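Local coordinates for protein endo-1,3-beta-glucanase (Streptomyces sioyaensis, PDB 3DGT) that hydrolyses 1,3-beta-glucan chains at internal linkages, an activity carried by the glycoside hydrolase family 16 catalytic domain described here, at residues T57-L62 with N79-R84; N65-I70 with V267-Q272; R101-L106 with T192-W197; P121-L126 with V238-A243. One frame throughout, in Å; residues are numbered along the deposited sequence.

Contact 1 of 4, residues T57-L62 with N79-R84; sequences TSNVSL and NWTSGR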
loop_
_atom_site.group_PDB
_atom_site.type_symbol
_atom_site.label_atom_id
_atom_site.label_comp_id
_atom_site.label_asym_id
_atom_site.label_seq_id
_atom_site.Cartn_x
_atom_site.Cartn_y
_atom_site.Cartn_z
ATOM N N THR A 57 -7.317 17.966 5.497
ATOM C CA THR A 57 -6.735 18.170 4.165
ATOM C C THR A 57 -5.284 18.657 4.210
ATOM O O THR A 57 -4.628 18.767 3.168
ATOM C CB THR A 57 -7.552 19.120 3.290
ATOM O OG1 THR A 57 -7.713 20.371 3.974
ATOM C CG2 THR A 57 -8.922 18.506 2.975
ATOM N N SER A 58 -4.772 18.905 5.416
ATOM C CA SER A 58 -3.346 19.134 5.586
ATOM C C SER A 58 -2.571 17.837 5.372
ATOM O O SER A 58 -1.381 17.876 5.069
ATOM C CB SER A 58 -3.039 19.736 6.962
ATOM O OG SER A 58 -3.499 18.897 8.006
ATOM N N ASN A 59 -3.256 16.698 5.517
ATOM C CA ASN A 59 -2.632 15.375 5.349
ATOM C C ASN A 59 -3.192 14.553 4.189
ATOM O O ASN A 59 -2.491 13.695 3.671
ATOM C CB ASN A 59 -2.781 14.524 6.619
ATOM C CG ASN A 59 -2.118 15.140 7.843
ATOM O OD1 ASN A 59 -2.778 15.325 8.860
ATOM N ND2 ASN A 59 -0.819 15.427 7.768
ATOM N N VAL A 60 -4.458 14.774 3.827
ATOM C CA VAL A 60 -5.108 14.029 2.745
ATOM C C VAL A 60 -5.943 14.997 1.914
ATOM O O VAL A 60 -6.937 15.524 2.400
ATOM C CB VAL A 60 -6.038 12.904 3.293
ATOM C CG1 VAL A 60 -6.699 12.120 2.146
ATOM C CG2 VAL A 60 -5.279 11.955 4.220
ATOM N N SER A 61 -5.542 15.246 0.668
ATOM C CA SER A 61 -6.266 16.203 -0.168
ATOM C C SER A 61 -6.025 15.901 -1.642
ATOM O O SER A 61 -5.203 15.051 -1.977
ATOM C CB SER A 61 -5.830 17.638 0.157
ATOM O OG SER A 61 -4.549 17.908 -0.394
ATOM N N LEU A 62 -6.756 16.579 -2.519
ATOM C CA LEU A 62 -6.480 16.490 -3.951
ATOM C C LEU A 62 -5.597 17.644 -4.398
ATOM O O LEU A 62 -5.620 18.727 -3.800
ATOM C CB LEU A 62 -7.783 16.493 -4.751
ATOM C CG LEU A 62 -8.870 15.492 -4.367
ATOM C CD1 LEU A 62 -10.026 15.619 -5.324
ATOM C CD2 LEU A 62 -8.344 14.059 -4.361
ATOM N N ASN A 79 5.091 17.395 16.705
ATOM C CA ASN A 79 4.166 16.279 16.479
ATOM C C ASN A 79 4.014 15.997 14.996
ATOM O O ASN A 79 3.697 16.901 14.209
ATOM C CB ASN A 79 2.774 16.600 17.028
ATOM C CG ASN A 79 2.767 16.876 18.509
ATOM O OD1 ASN A 79 2.250 17.908 18.948
ATOM N ND2 ASN A 79 3.320 15.965 19.289
ATOM N N TRP A 80 4.186 14.735 14.625
ATOM C CA TRP A 80 3.958 14.299 13.251
ATOM C C TRP A 80 2.526 13.871 13.024
ATOM O O TRP A 80 1.941 13.168 13.848
ATOM C CB TRP A 80 4.890 13.138 12.886
ATOM C CG TRP A 80 6.300 13.563 12.577
ATOM C CD1 TRP A 80 7.366 13.544 13.427
ATOM C CD2 TRP A 80 6.784 14.073 11.330
ATOM N NE1 TRP A 80 8.490 14.014 12.784
ATOM C CE2 TRP A 80 8.157 14.345 11.495
ATOM C CE3 TRP A 80 6.179 14.342 10.088
ATOM C CZ2 TRP A 80 8.948 14.863 10.467
ATOM C CZ3 TRP A 80 6.969 14.851 9.056
ATOM C CH2 TRP A 80 8.344 15.100 9.254
ATOM N N THR A 81 1.966 14.311 11.897
ATOM C CA THR A 81 0.686 13.799 11.405
ATOM C C THR A 81 0.860 13.320 9.979
ATOM O O THR A 81 1.777 13.746 9.288
ATOM C CB THR A 81 -0.450 14.857 11.436
ATOM O OG1 THR A 81 -0.023 16.061 10.780
ATOM C CG2 THR A 81 -0.866 15.159 12.872
ATOM N N SER A 82 -0.006 12.410 9.542
ATOM C CA SER A 82 -0.016 12.002 8.147
ATOM C C SER A 82 -1.394 11.470 7.790
ATOM O O SER A 82 -2.354 11.686 8.534
ATOM C CB SER A 82 1.068 10.956 7.883
ATOM O OG SER A 82 1.283 10.826 6.489
ATOM N N GLY A 83 -1.493 10.789 6.650
ATOM C CA GLY A 83 -2.762 10.236 6.179
ATOM C C GLY A 83 -2.674 8.747 5.931
ATOM O O GLY A 83 -1.614 8.219 5.577
ATOM N N ARG A 84 -3.810 8.089 6.132
ATOM C CA ARG A 84 -3.977 6.642 5.930
ATOM C C ARG A 84 -5.432 6.403 5.593
ATOM O O ARG A 84 -6.307 6.530 6.457
ATOM C CB ARG A 84 -3.599 5.868 7.201
ATOM C CG ARG A 84 -3.723 4.354 7.091
ATOM C CD ARG A 84 -3.252 3.695 8.381
ATOM N NE ARG A 84 -3.615 2.277 8.463
ATOM C CZ ARG A 84 -2.773 1.295 8.793
ATOM N NH1 ARG A 84 -1.499 1.551 9.075
ATOM N NH2 ARG A 84 -3.216 0.040 8.844
#
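One side-chain hydrogen bond joins N59 to T81: the amide nitrogen ND2 of N59 donates to OG1 of T81 over 3.2 Å, with an angle of 153° at the hydrogen. OG1 lies close to the amide plane, 11° out of it, and the two side chains meet at about a right angle. The threonine hydroxyl sits between its own backbone N and carbonyl carbon (chi1 52°), which turns OG1 toward the asparagine. The same amide is tied at further points, since OD1 of N59 bonds to OG1 of T54 and ND2 also bonds to the carbonyl O of T71; together these partners fix which way round the amide lies.

The polypeptide around this bond belongs to the beta-jelly-roll sandwich of family 16. Strands 60-62 and 80-87 both pair antiparallel with strand 68-74, and N59 stands just before the first of them, its CA 5.1 Å from the CA of S82.

Packing contacts flank this bond. CB of N59 rests 3.5 Å from the carbonyl O of S82, whose own side chain turns from the contact and bonds through OG to the carbonyl O of V242. V60 sends its CG2 branch against the main chain of G83, where it lies 3.6 Å from CA. The close approach depends on G83 having no side chain, because a CB there would project straight at that methyl group. The backbone N of G83 is buried by this packing and has no polar partner in the model.

Contact 2 of 4, residues N65-I70 with V267-Q272; sequences NGDLLI and VVDYVQ. With MG (magnesium ion), chain B.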
loop_
_atom_site.group_PDB
_atom_site.type_symbol
_atom_site.label_atom_id
_atom_site.label_comp_id
_atom_site.label_asym_id
_atom_site.label_seq_id
_atom_site.Cartn_x
_atom_site.Cartn_y
_atom_site.Cartn_z
ATOM N N ASN A 65 -5.085 18.355 -10.073
ATOM C CA ASN A 65 -4.524 17.917 -11.349
ATOM C C ASN A 65 -4.723 16.431 -11.578
ATOM O O ASN A 65 -4.092 15.846 -12.448
ATOM C CB ASN A 65 -3.043 18.285 -11.447
ATOM C CG ASN A 65 -2.810 19.789 -11.373
ATOM O OD1 ASN A 65 -3.658 20.576 -11.774
ATOM N ND2 ASN A 65 -1.650 20.183 -10.859
ATOM N N GLY A 66 -5.627 15.839 -10.804
ATOM C CA GLY A 66 -5.954 14.420 -10.941
ATOM C C GLY A 66 -5.255 13.507 -9.949
ATOM O O GLY A 66 -5.191 12.297 -10.162
ATOM N N ASP A 67 -4.721 14.075 -8.869
ATOM C CA ASP A 67 -3.983 13.275 -7.898
ATOM C C ASP A 67 -4.416 13.501 -6.470
ATOM O O ASP A 67 -4.768 14.617 -6.073
ATOM C CB ASP A 67 -2.474 13.540 -7.955
ATOM C CG ASP A 67 -1.933 13.605 -9.358
ATOM O OD1 ASP A 67 -1.973 12.582 -10.060
ATOM O OD2 ASP A 67 -1.417 14.685 -9.738
ATOM N N LEU A 68 -4.350 12.418 -5.702
ATOM C CA LEU A 68 -4.404 12.471 -4.251
ATOM C C LEU A 68 -3.031 12.860 -3.713
ATOM O O LEU A 68 -2.005 12.394 -4.228
ATOM C CB LEU A 68 -4.770 11.090 -3.708
ATOM C CG LEU A 68 -4.683 10.861 -2.198
ATOM C CD1 LEU A 68 -5.803 11.572 -1.495
ATOM C CD2 LEU A 68 -4.737 9.378 -1.920
ATOM N N LEU A 69 -3.011 13.704 -2.682
ATOM C CA LEU A 69 -1.793 14.012 -1.930
ATOM C C LEU A 69 -1.926 13.483 -0.512
ATOM O O LEU A 69 -2.871 13.835 0.200
ATOM C CB LEU A 69 -1.550 15.526 -1.862
ATOM C CG LEU A 69 -1.486 16.312 -3.169
ATOM C CD1 LEU A 69 -1.410 17.786 -2.838
ATOM C CD2 LEU A 69 -0.294 15.886 -4.010
ATOM N N ILE A 70 -0.987 12.640 -0.098
ATOM C CA ILE A 70 -0.885 12.298 1.314
ATOM C C ILE A 70 0.408 12.914 1.822
ATOM O O ILE A 70 1.497 12.522 1.392
ATOM C CB ILE A 70 -0.948 10.769 1.594
ATOM C CG1 ILE A 70 -2.303 10.197 1.158
ATOM C CG2 ILE A 70 -0.717 10.518 3.085
ATOM C CD1 ILE A 70 -2.422 8.671 1.285
ATOM N N VAL A 267 2.080 11.281 -4.137
ATOM C CA VAL A 267 1.173 11.829 -5.137
ATOM C C VAL A 267 0.574 10.660 -5.919
ATOM O O VAL A 267 1.292 9.987 -6.655
ATOM C CB VAL A 267 1.917 12.781 -6.100
ATOM C CG1 VAL A 267 0.935 13.421 -7.066
ATOM C CG2 VAL A 267 2.660 13.871 -5.326
ATOM N N VAL A 268 -0.729 10.420 -5.757
ATOM C CA VAL A 268 -1.370 9.233 -6.331
ATOM C C VAL A 268 -2.358 9.627 -7.420
ATOM O O VAL A 268 -3.390 10.229 -7.138
ATOM C CB VAL A 268 -2.103 8.407 -5.242
ATOM C CG1 VAL A 268 -2.619 7.079 -5.819
ATOM C CG2 VAL A 268 -1.180 8.170 -4.029
ATOM N N ASP A 269 -2.052 9.279 -8.669
ATOM C CA ASP A 269 -2.952 9.567 -9.785
ATOM C C ASP A 269 -4.237 8.748 -9.721
ATOM O O ASP A 269 -5.336 9.277 -9.918
ATOM C CB ASP A 269 -2.218 9.329 -11.105
ATOM C CG ASP A 269 -3.029 9.714 -12.332
ATOM O OD1 ASP A 269 -4.093 10.368 -12.224
ATOM O OD2 ASP A 269 -2.570 9.354 -13.438
ATOM N N TYR A 270 -4.113 7.465 -9.425
ATOM C CA TYR A 270 -5.289 6.613 -9.344
ATOM C C TYR A 270 -5.004 5.332 -8.585
ATOM O O TYR A 270 -3.849 4.941 -8.416
ATOM C CB TYR A 270 -5.823 6.275 -10.755
ATOM C CG TYR A 270 -4.909 5.415 -11.595
ATOM C CD1 TYR A 270 -4.907 4.021 -11.461
ATOM C CD2 TYR A 270 -4.048 5.990 -12.531
ATOM C CE1 TYR A 270 -4.074 3.224 -12.247
ATOM C CE2 TYR A 270 -3.213 5.191 -13.321
ATOM C CZ TYR A 270 -3.227 3.820 -13.160
ATOM O OH TYR A 270 -2.401 3.030 -13.935
ATOM N N VAL A 271 -6.087 4.706 -8.138
ATOM C CA VAL A 271 -6.108 3.311 -7.724
ATOM C C VAL A 271 -7.159 2.630 -8.588
ATOM O O VAL A 271 -8.264 3.149 -8.740
ATOM C CB VAL A 271 -6.447 3.144 -6.227
ATOM C CG1 VAL A 271 -6.686 1.665 -5.879
ATOM C CG2 VAL A 271 -5.331 3.722 -5.355
ATOM N N GLN A 272 -6.800 1.485 -9.166
ATOM C CA GLN A 272 -7.689 0.769 -10.079
ATOM C C GLN A 272 -7.649 -0.722 -9.829
ATOM O O GLN A 272 -6.570 -1.300 -9.661
ATOM C CB GLN A 272 -7.293 1.049 -11.530
ATOM C CG GLN A 272 -8.101 0.291 -12.579
ATOM C CD GLN A 272 -7.615 0.587 -13.967
ATOM O OE1 GLN A 272 -6.744 -0.104 -14.499
ATOM N NE2 GLN A 272 -8.139 1.635 -14.548
HETATM MG MG MG B . -5.920 10.687 -11.348
HETATM O O HOH W 1 -6.642 11.924 -12.835
#
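The carboxylates of D67 and D269 are turned nearly perpendicular to each other, their planes 79° apart. CG1 of V267 lies over one face of the D67 group, 3.7 Å from CG, while OD1 of D67 reaches the backbone of D269 and comes within 3.2 Å of its CA. At the edge of the Y270 ring, in its plane, lie OD2 of D269 and the backbone N of Q272.

D269 binds the magnesium ion twice, through OD1 and through its main-chain O at 2.1 Å. Its CG is anti to the backbone N (chi1 -175°), which brings the carboxylate round to the metal beside the carbonyl. Helix-like backbone angles at D269 break the extended strand, and both D269 and Y270 bond to the backbone of R105, as in a beta bulge. From the other segment the carbonyl O of G66 binds at 2.1 Å, and water 1 is a further ligand. Two atoms outside the segments, one of them the carbonyl O of D16, complete six.

Beyond the metal the chains become an antiparallel pair of the jelly roll. L68 and V268 exchange two backbone hydrogen bonds, each 2.8 Å between N and O, and L69 CD2 packs alongside V267 CG2 at 3.8 Å.

The second oxygen of D269, OD2, bonds to the N of S1 and forms a salt bridge with NH1 of R105. With the cation on one oxygen and positive groups on the other, the carboxylate probably stays ionised, and the ion ties the chain before strand 68-74 to the bulge in strand 266-276.

Contact 3 of 4, residues R101-L106 with T192-W197; sequences RVEARL and TYTMEW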
loop_
_atom_site.group_PDB
_atom_site.type_symbol
_atom_site.label_atom_id
_atom_site.label_comp_id
_atom_site.label_asym_id
_atom_site.label_seq_id
_atom_site.Cartn_x
_atom_site.Cartn_y
_atom_site.Cartn_z
ATOM N N ARG A 101 -6.290 -7.538 -11.173
ATOM C CA ARG A 101 -5.147 -6.622 -11.051
ATOM C C ARG A 101 -5.527 -5.450 -10.176
ATOM O O ARG A 101 -6.558 -4.816 -10.396
ATOM C CB ARG A 101 -4.658 -6.121 -12.421
ATOM C CG ARG A 101 -3.812 -7.136 -13.162
ATOM C CD ARG A 101 -3.472 -6.672 -14.556
ATOM N NE ARG A 101 -2.682 -7.680 -15.267
ATOM C CZ ARG A 101 -2.186 -7.526 -16.493
ATOM N NH1 ARG A 101 -2.391 -6.401 -17.179
ATOM N NH2 ARG A 101 -1.492 -8.516 -17.043
ATOM N N VAL A 102 -4.683 -5.167 -9.186
ATOM C CA VAL A 102 -4.857 -4.003 -8.318
ATOM C C VAL A 102 -3.653 -3.111 -8.557
ATOM O O VAL A 102 -2.520 -3.564 -8.439
ATOM C CB VAL A 102 -4.977 -4.425 -6.829
ATOM C CG1 VAL A 102 -5.151 -3.197 -5.927
ATOM C CG2 VAL A 102 -6.151 -5.400 -6.659
ATOM N N GLU A 103 -3.912 -1.853 -8.913
ATOM C CA GLU A 103 -2.859 -0.984 -9.437
ATOM C C GLU A 103 -3.003 0.434 -8.944
ATOM O O GLU A 103 -4.107 0.953 -8.838
ATOM C CB GLU A 103 -2.933 -0.986 -10.961
ATOM C CG GLU A 103 -1.891 -0.152 -11.668
ATOM C CD GLU A 103 -1.866 -0.445 -13.153
ATOM O OE1 GLU A 103 -1.359 -1.527 -13.525
ATOM O OE2 GLU A 103 -2.372 0.388 -13.945
ATOM N N ALA A 104 -1.870 1.061 -8.658
ATOM C CA ALA A 104 -1.844 2.497 -8.403
ATOM C C ALA A 104 -0.714 3.126 -9.180
ATOM O O ALA A 104 0.351 2.532 -9.329
ATOM C CB ALA A 104 -1.693 2.803 -6.923
ATOM N N ARG A 105 -0.950 4.327 -9.684
ATOM C CA ARG A 105 0.102 5.103 -10.313
ATOM C C ARG A 105 0.396 6.238 -9.360
ATOM O O ARG A 105 -0.509 7.000 -8.990
ATOM C CB ARG A 105 -0.335 5.608 -11.685
ATOM C CG ARG A 105 0.691 6.484 -12.389
ATOM C CD ARG A 105 0.271 6.753 -13.825
ATOM N NE ARG A 105 1.294 7.486 -14.573
ATOM C CZ ARG A 105 1.226 8.775 -14.896
ATOM N NH1 ARG A 105 0.174 9.517 -14.557
ATOM N NH2 ARG A 105 2.228 9.326 -15.573
ATOM N N LEU A 106 1.652 6.322 -8.920
ATOM C CA LEU A 106 2.012 7.256 -7.859
ATOM C C LEU A 106 3.468 7.689 -7.932
ATOM O O LEU A 106 4.325 6.980 -8.495
ATOM C CB LEU A 106 1.690 6.655 -6.473
ATOM C CG LEU A 106 2.441 5.384 -6.046
ATOM C CD1 LEU A 106 3.766 5.724 -5.359
ATOM C CD2 LEU A 106 1.575 4.512 -5.142
ATOM N N THR A 192 3.959 3.045 -11.993
ATOM C CA THR A 192 2.775 2.207 -11.829
ATOM C C THR A 192 3.157 0.964 -11.043
ATOM O O THR A 192 4.124 0.289 -11.385
ATOM C CB THR A 192 2.204 1.841 -13.224
ATOM O OG1 THR A 192 1.945 3.054 -13.942
ATOM C CG2 THR A 192 0.941 1.047 -13.145
ATOM N N TYR A 193 2.405 0.678 -9.984
ATOM C CA TYR A 193 2.661 -0.457 -9.096
ATOM C C TYR A 193 1.460 -1.372 -9.154
ATOM O O TYR A 193 0.340 -0.940 -8.896
ATOM C CB TYR A 193 2.902 0.046 -7.664
ATOM C CG TYR A 193 4.061 1.017 -7.593
ATOM C CD1 TYR A 193 3.863 2.382 -7.780
ATOM C CD2 TYR A 193 5.357 0.569 -7.362
ATOM C CE1 TYR A 193 4.923 3.267 -7.752
ATOM C CE2 TYR A 193 6.422 1.446 -7.333
ATOM C CZ TYR A 193 6.196 2.788 -7.512
ATOM O OH TYR A 193 7.272 3.638 -7.466
ATOM N N THR A 194 1.699 -2.637 -9.490
ATOM C CA THR A 194 0.608 -3.549 -9.846
ATOM C C THR A 194 0.756 -4.904 -9.174
ATOM O O THR A 194 1.857 -5.455 -9.083
ATOM C CB THR A 194 0.570 -3.772 -11.381
ATOM O OG1 THR A 194 0.594 -2.505 -12.046
ATOM C CG2 THR A 194 -0.683 -4.535 -11.812
ATOM N N MET A 195 -0.370 -5.425 -8.705
ATOM C CA MET A 195 -0.459 -6.779 -8.189
ATOM C C MET A 195 -1.436 -7.524 -9.086
ATOM O O MET A 195 -2.577 -7.087 -9.248
ATOM C CB MET A 195 -0.971 -6.729 -6.748
ATOM C CG MET A 195 -1.009 -8.062 -5.994
ATOM S SD MET A 195 -2.318 -9.203 -6.521
ATOM C CE MET A 195 -3.791 -8.233 -6.250
ATOM N N GLU A 196 -0.972 -8.617 -9.701
ATOM C CA GLU A 196 -1.863 -9.520 -10.415
ATOM C C GLU A 196 -2.055 -10.807 -9.614
ATOM O O GLU A 196 -1.092 -11.480 -9.244
ATOM C CB GLU A 196 -1.373 -9.829 -11.833
ATOM C CG GLU A 196 -2.272 -10.844 -12.549
ATOM C CD GLU A 196 -1.805 -11.182 -13.941
ATOM O OE1 GLU A 196 -1.931 -10.332 -14.838
ATOM O OE2 GLU A 196 -1.338 -12.311 -14.148
ATOM N N TRP A 197 -3.320 -11.112 -9.351
ATOM C CA TRP A 197 -3.729 -12.265 -8.579
ATOM C C TRP A 197 -4.338 -13.228 -9.590
ATOM O O TRP A 197 -5.409 -12.965 -10.157
ATOM C CB TRP A 197 -4.756 -11.784 -7.566
ATOM C CG TRP A 197 -5.341 -12.767 -6.581
ATOM C CD1 TRP A 197 -5.196 -14.132 -6.534
ATOM C CD2 TRP A 197 -6.244 -12.420 -5.533
ATOM N NE1 TRP A 197 -5.938 -14.645 -5.481
ATOM C CE2 TRP A 197 -6.592 -13.609 -4.862
ATOM C CE3 TRP A 197 -6.778 -11.202 -5.085
ATOM C CZ2 TRP A 197 -7.461 -13.616 -3.768
ATOM C CZ3 TRP A 197 -7.645 -11.208 -4.007
ATOM C CH2 TRP A 197 -7.970 -12.405 -3.356
HETATM O O HOH W 2 6.847 6.255 -7.815
#
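R101 grips E196 side-on, NE and NH2 both donating to OE1, at 2.8 Å from NE and 2.9 Å from NH2. Guanidinium and carboxylate are nearly coplanar, 11° apart; NE uses the anti lone pair of OE1, whereas NH2 meets that oxygen almost end-on. On the same face of the sheet OG1 of T194 donates to OE1 of E103 over 2.6 Å, from the anti side and 26° out of the carboxylate plane.

The other face is mostly apolar. M195, bent at chi2 and chi3, brings CE to 3.7 Å from CG2 of V102. The L106 and Y193 side chains cross at about a right angle, CD1 of L106 lying 3.6 Å from CE1 of Y193, and water 2 links the tyrosine OH with the carbonyl O of L106. In the sheet itself, V102 pairs with M195 and A104 with Y193 through regular antiparallel backbone bonds.

A second shell holds the acids in place: OE2 of E196 forms a salt bridge with R207, and OE2 of E103 bonds to the OH of Y270. V102 and A104 pack on F123 of the facing layer of the jelly roll. Each glutamate thus divides its two oxygens between different partners, which restrains its rotation and probably keeps E196, set between two arginines, ionised.

Contact 4 of 4, residues P121-L126 with V238-A243; sequences PAFWML and VILNVA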
loop_
_atom_site.group_PDB
_atom_site.type_symbol
_atom_site.label_atom_id
_atom_site.label_comp_id
_atom_site.label_asym_id
_atom_site.label_seq_id
_atom_site.Cartn_x
_atom_site.Cartn_y
_atom_site.Cartn_z
ATOM N N PRO A 121 6.086 5.549 2.723
ATOM C CA PRO A 121 4.881 5.444 1.904
ATOM C C PRO A 121 4.517 3.986 1.630
ATOM O O PRO A 121 5.395 3.110 1.583
ATOM C CB PRO A 121 5.288 6.140 0.601
ATOM C CG PRO A 121 6.768 5.893 0.512
ATOM C CD PRO A 121 7.241 6.031 1.939
ATOM N N ALA A 122 3.231 3.731 1.443
ATOM C CA ALA A 122 2.759 2.371 1.174
ATOM C C ALA A 122 1.443 2.366 0.414
ATOM O O ALA A 122 0.590 3.249 0.590
ATOM C CB ALA A 122 2.642 1.566 2.460
ATOM N N PHE A 123 1.300 1.350 -0.433
ATOM C CA PHE A 123 0.074 1.061 -1.177
ATOM C C PHE A 123 -0.080 -0.436 -1.068
ATOM O O PHE A 123 0.757 -1.196 -1.538
ATOM C CB PHE A 123 0.248 1.497 -2.638
ATOM C CG PHE A 123 -0.706 0.846 -3.615
ATOM C CD1 PHE A 123 -2.083 0.887 -3.419
ATOM C CD2 PHE A 123 -0.215 0.246 -4.768
ATOM C CE1 PHE A 123 -2.956 0.304 -4.338
ATOM C CE2 PHE A 123 -1.080 -0.328 -5.697
ATOM C CZ PHE A 123 -2.447 -0.304 -5.479
ATOM N N TRP A 124 -1.140 -0.872 -0.407
ATOM C CA TRP A 124 -1.204 -2.264 0.009
ATOM C C TRP A 124 -2.630 -2.769 0.193
ATOM O O TRP A 124 -3.605 -2.017 0.049
ATOM C CB TRP A 124 -0.326 -2.480 1.258
ATOM C CG TRP A 124 -0.642 -1.596 2.447
ATOM C CD1 TRP A 124 -0.493 -0.240 2.534
ATOM C CD2 TRP A 124 -1.126 -2.028 3.721
ATOM N NE1 TRP A 124 -0.882 0.206 3.778
ATOM C CE2 TRP A 124 -1.256 -0.876 4.535
ATOM C CE3 TRP A 124 -1.462 -3.281 4.255
ATOM C CZ2 TRP A 124 -1.724 -0.941 5.861
ATOM C CZ3 TRP A 124 -1.912 -3.346 5.573
ATOM C CH2 TRP A 124 -2.045 -2.183 6.358
ATOM N N MET A 125 -2.739 -4.062 0.473
ATOM C CA MET A 125 -4.034 -4.724 0.615
ATOM C C MET A 125 -4.027 -5.576 1.862
ATOM O O MET A 125 -3.011 -6.196 2.183
ATOM C CB MET A 125 -4.315 -5.628 -0.581
ATOM C CG MET A 125 -4.446 -4.899 -1.910
ATOM S SD MET A 125 -4.419 -6.027 -3.332
ATOM C CE MET A 125 -5.959 -6.942 -3.173
ATOM N N LEU A 126 -5.171 -5.629 2.536
ATOM C CA LEU A 126 -5.335 -6.448 3.725
ATOM C C LEU A 126 -6.609 -7.283 3.600
ATOM O O LEU A 126 -7.617 -6.809 3.074
ATOM C CB LEU A 126 -5.372 -5.528 4.951
ATOM C CG LEU A 126 -5.074 -6.024 6.358
ATOM C CD1 LEU A 126 -3.866 -6.963 6.418
ATOM C CD2 LEU A 126 -4.862 -4.803 7.240
ATOM N N VAL A 238 -8.080 -2.044 0.122
ATOM C CA VAL A 238 -6.861 -1.364 -0.323
ATOM C C VAL A 238 -6.566 -0.214 0.629
ATOM O O VAL A 238 -7.487 0.468 1.088
ATOM C CB VAL A 238 -7.027 -0.831 -1.775
ATOM C CG1 VAL A 238 -5.844 0.059 -2.182
ATOM C CG2 VAL A 238 -7.209 -1.992 -2.754
ATOM N N ILE A 239 -5.284 -0.009 0.924
ATOM C CA ILE A 239 -4.837 1.052 1.833
ATOM C C ILE A 239 -3.763 1.908 1.155
ATOM O O ILE A 239 -2.886 1.378 0.465
ATOM C CB ILE A 239 -4.275 0.472 3.170
ATOM C CG1 ILE A 239 -5.261 -0.497 3.838
ATOM C CG2 ILE A 239 -3.892 1.590 4.140
ATOM C CD1 ILE A 239 -5.012 -1.966 3.497
ATOM N N LEU A 240 -3.851 3.228 1.335
ATOM C CA LEU A 240 -2.790 4.177 0.955
ATOM C C LEU A 240 -2.386 4.955 2.203
ATOM O O LEU A 240 -3.244 5.445 2.929
ATOM C CB LEU A 240 -3.300 5.168 -0.095
ATOM C CG LEU A 240 -3.571 4.614 -1.494
ATOM C CD1 LEU A 240 -4.421 5.611 -2.261
ATOM C CD2 LEU A 240 -2.281 4.351 -2.234
ATOM N N ASN A 241 -1.086 5.072 2.454
ATOM C CA ASN A 241 -0.612 5.847 3.593
ATOM C C ASN A 241 0.805 6.335 3.428
ATOM O O ASN A 241 1.547 5.845 2.584
ATOM C CB ASN A 241 -0.712 5.023 4.889
ATOM C CG ASN A 241 0.199 3.809 4.879
ATOM O OD1 ASN A 241 -0.113 2.787 4.272
ATOM N ND2 ASN A 241 1.335 3.920 5.551
ATOM N N VAL A 242 1.177 7.307 4.254
ATOM C CA VAL A 242 2.591 7.578 4.482
ATOM C C VAL A 242 2.840 7.531 5.987
ATOM O O VAL A 242 2.468 8.434 6.733
ATOM C CB VAL A 242 3.077 8.916 3.862
ATOM C CG1 VAL A 242 4.585 9.042 4.058
ATOM C CG2 VAL A 242 2.720 9.008 2.362
ATOM N N ALA A 243 3.450 6.441 6.434
ATOM C CA ALA A 243 3.865 6.328 7.826
ATOM C C ALA A 243 5.124 7.162 8.039
ATOM O O ALA A 243 5.858 7.442 7.092
ATOM C CB ALA A 243 4.104 4.860 8.196
#
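The indole of W124 lies across I239 and presents its NE1 edge to N241. CB of I239 sits over one face of the ring in a CH-pi contact, 3.7 Å from the centroid of the five-membered ring and 21° off its normal. The N241 amide stands nearly upright to the indole, with planes 83° apart; its OD1 accepts from NE1 of W124 over 2.7 Å, close to the ring plane. Both side chains take the same first torsion, CG between backbone N and carbonyl carbon (chi1 56° for W124, 65° for N241), and this folds them over the strands toward each other.

On the reverse face F123 runs beside L240, its CD1 3.7 Å from CD2 of the leucine, while CG1 of V238 touches the phenyl edge at CE1, 3.6 Å away. Regular antiparallel bonds join A122 to N241 and W124 to I239.

W124 also packs on E142 and D144, which belong to a run of sequence fitting the E-x-D-x-x-E signature of family 16, so its face probably belongs to the concave, cleft-forming side of the jelly roll. The bond to N241 OD1 satisfies the buried N-H of W124 and, with I239 against the face, restrains the indole from swinging.

All four contacts lie in the family 16 jelly roll. Contact 1 meets contact 2 with S61 O 2.7 Å from L69 N, and contact 4 with G83 O 3.2 Å from V242 N. Strands 266-276 and 99-107 are neighbours and bring contacts 2 and 3 together, with Q272 N 2.8 Å from E103 O. Contact 4 packs against both, with L240 CD1 3.8 Å from L68 CD2 and M125 SD 3.7 Å from M195 CE. The magnesium belongs to contact 2, with the side chains of R105, L240 and V60 about 7, 11 and 14 Å away. The probable cleft side is that of W124 in contact 4, distinct from this metal site.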